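Local coordinates for putative ubiquinone biosynthesis protein (Nostoc punctiforme, PDB 3MSQ) that belongs to the Coq4 family and probably takes part in the biosynthesis of ubiquinone or a related quinone, its precise role being unestablished, at residues S67-P72 / V109-D114. Sequence-based numbering, arbitrary orientation.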
loop_
_atom_site.group_PDB
_atom_site.type_symbol
_atom_site.label_atom_id
_atom_site.label_comp_id
_atom_site.label_asym_id
_atom_site.label_seq_id
_atom_site.Cartn_x
_atom_site.Cartn_y
_atom_site.Cartn_z
ATOM N N SER A 67 23.784 -24.669 -16.353
ATOM C CA SER A 67 25.050 -24.773 -17.116
ATOM C C SER A 67 24.823 -24.629 -18.609
ATOM O O SER A 67 25.596 -23.925 -19.260
ATOM C CB SER A 67 25.744 -26.108 -16.854
ATOM O OG SER A 67 25.914 -26.298 -15.464
ATOM N N GLU A 68 23.768 -25.294 -19.145
ATOM C CA GLU A 68 23.405 -25.259 -20.562
ATOM C C GLU A 68 22.563 -24.021 -20.936
ATOM O O GLU A 68 22.467 -23.695 -22.128
ATOM C CB GLU A 68 22.558 -26.481 -20.923
ATOM C CG GLU A 68 23.155 -27.851 -20.677
ATOM C CD GLU A 68 22.159 -28.942 -21.027
ATOM O OE1 GLU A 68 21.337 -28.737 -21.954
ATOM O OE2 GLU A 68 22.181 -29.996 -20.349
ATOM N N ARG A 69 21.900 -23.384 -19.935
ATOM C CA ARG A 69 20.931 -22.288 -20.104
ATOM C C ARG A 69 19.859 -22.800 -21.049
ATOM O O ARG A 69 19.496 -22.153 -22.034
ATOM C CB ARG A 69 21.565 -20.969 -20.555
ATOM C CG ARG A 69 22.552 -20.393 -19.551
ATOM C CD ARG A 69 21.857 -19.568 -18.502
ATOM N NE ARG A 69 22.763 -18.790 -17.655
ATOM C CZ ARG A 69 23.207 -17.572 -17.954
ATOM N NH1 ARG A 69 22.894 -17.009 -19.115
ATOM N NH2 ARG A 69 23.993 -16.920 -17.108
ATOM N N TRP A 70 19.421 -24.039 -20.758
ATOM C CA TRP A 70 18.444 -24.826 -21.489
ATOM C C TRP A 70 17.098 -24.154 -21.515
ATOM O O TRP A 70 16.576 -23.764 -20.462
ATOM C CB TRP A 70 18.311 -26.240 -20.867
ATOM C CG TRP A 70 17.345 -27.122 -21.608
ATOM C CD1 TRP A 70 17.632 -27.943 -22.656
ATOM C CD2 TRP A 70 15.919 -27.187 -21.427
ATOM N NE1 TRP A 70 16.475 -28.528 -23.133
ATOM C CE2 TRP A 70 15.410 -28.072 -22.403
ATOM C CE3 TRP A 70 15.016 -26.579 -20.532
ATOM C CZ2 TRP A 70 14.054 -28.365 -22.508
ATOM C CZ3 TRP A 70 13.670 -26.868 -20.642
ATOM C CH2 TRP A 70 13.201 -27.752 -21.621
ATOM N N LEU A 71 16.494 -24.088 -22.706
ATOM C CA LEU A 71 15.137 -23.568 -22.892
ATOM C C LEU A 71 14.456 -24.482 -23.901
ATOM O O LEU A 71 15.150 -25.039 -24.740
ATOM C CB LEU A 71 15.144 -22.104 -23.349
ATOM C CG LEU A 71 15.549 -21.064 -22.297
ATOM C CD1 LEU A 71 15.789 -19.732 -22.935
ATOM C CD2 LEU A 71 14.525 -20.966 -21.173
ATOM N N PRO A 72 13.138 -24.733 -23.808
ATOM C CA PRO A 72 12.509 -25.693 -24.723
ATOM C C PRO A 72 12.473 -25.261 -26.191
ATOM O O PRO A 72 12.310 -24.081 -26.503
ATOM C CB PRO A 72 11.115 -25.886 -24.128
ATOM C CG PRO A 72 10.852 -24.642 -23.399
ATOM C CD PRO A 72 12.155 -24.191 -22.851
ATOM N N VAL A 109 12.347 -11.892 -22.252
ATOM C CA VAL A 109 13.440 -11.103 -21.662
ATOM C C VAL A 109 14.793 -11.685 -22.165
ATOM O O VAL A 109 14.908 -12.910 -22.320
ATOM C CB VAL A 109 13.289 -11.176 -20.105
ATOM C CG1 VAL A 109 14.601 -10.969 -19.344
ATOM C CG2 VAL A 109 12.220 -10.226 -19.612
ATOM N N PRO A 110 15.829 -10.853 -22.419
ATOM C CA PRO A 110 17.120 -11.426 -22.835
ATOM C C PRO A 110 17.833 -12.109 -21.668
ATOM O O PRO A 110 17.954 -11.506 -20.601
ATOM C CB PRO A 110 17.891 -10.221 -23.370
ATOM C CG PRO A 110 17.303 -9.039 -22.701
ATOM C CD PRO A 110 15.896 -9.378 -22.305
ATOM N N VAL A 111 18.238 -13.398 -21.844
ATOM C CA VAL A 111 18.936 -14.175 -20.800
ATOM C C VAL A 111 20.369 -13.627 -20.660
ATOM O O VAL A 111 21.224 -13.796 -21.548
ATOM C CB VAL A 111 18.852 -15.710 -20.996
ATOM C CG1 VAL A 111 19.701 -16.458 -19.973
ATOM C CG2 VAL A 111 17.417 -16.178 -20.928
ATOM N N VAL A 112 20.578 -12.917 -19.551
ATOM C CA VAL A 112 21.787 -12.172 -19.242
ATOM C C VAL A 112 22.541 -12.725 -18.019
ATOM O O VAL A 112 23.754 -12.548 -17.920
ATOM C CB VAL A 112 21.368 -10.668 -19.147
ATOM C CG1 VAL A 112 22.156 -9.876 -18.105
ATOM C CG2 VAL A 112 21.418 -9.999 -20.516
ATOM N N ASP A 113 21.822 -13.411 -17.107
ATOM C CA ASP A 113 22.368 -13.996 -15.872
ATOM C C ASP A 113 21.507 -15.151 -15.369
ATOM O O ASP A 113 20.569 -15.544 -16.070
ATOM C CB ASP A 113 22.564 -12.906 -14.795
ATOM C CG ASP A 113 21.313 -12.250 -14.214
ATOM O OD1 ASP A 113 20.223 -12.393 -14.818
ATOM O OD2 ASP A 113 21.427 -11.588 -13.163
ATOM N N ASP A 114 21.802 -15.698 -14.166
ATOM C CA ASP A 114 21.016 -16.823 -13.649
ATOM C C ASP A 114 19.574 -16.458 -13.290
ATOM O O ASP A 114 18.689 -17.298 -13.493
ATOM C CB ASP A 114 21.709 -17.539 -12.490
ATOM C CG ASP A 114 23.071 -18.182 -12.756
ATOM O OD1 ASP A 114 23.279 -18.735 -13.891
ATOM O OD2 ASP A 114 23.882 -18.256 -11.798
#
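Arg69 and Asp114 form the charged part of this contact, a long salt bridge with NH2 of Arg69 3.8 Å from OD1 of Asp114. The carboxylate oxygen lies at the edge of the guanidinium, near its plane, yet the two flat groups stand 85° apart and no hydrogen bond joins them. Asp114 is shared, since its OD2 makes a salt bridge with Lys57.

The backbone of Asp113 supplies the second element. Its carbonyl O sits 3.8 Å above the plane of the Arg69 guanidinium, over the centre, so the carbonyl rests on one face of the guanidinium and takes no hydrogen bond from it. The Asp113 side chain is used elsewhere: at the N-cap of helix 114-133, it caps a backbone N, and OD1 bonds to Ser116 OG.

Van der Waals contacts complete the interface. A chi1 of 174° sets CG1 of Val111 opposite its backbone N, where it comes within 3.4 Å of NH1 of Arg69 and also approaches the CD methylene. The other methyl, CG2, faces CD1 of Leu71 at 4.4 Å, a looser, apolar touch.

Arg69 leaves helix 60-68 with positive phi, and its chain bends at chi2 (-85°) on the way across to the loop entering helix 114-133. Replacing it with an alanine would probably leave Asp114 with Lys57 but without its arginine mate, and take from Val111 CG1 and the Asp113 carbonyl the guanidinium packed against them. With no hydrogen bond between the segments, this surface contact joins the end of one helix to the start of another through electrostatics and packing, an association likely to be weakly directional.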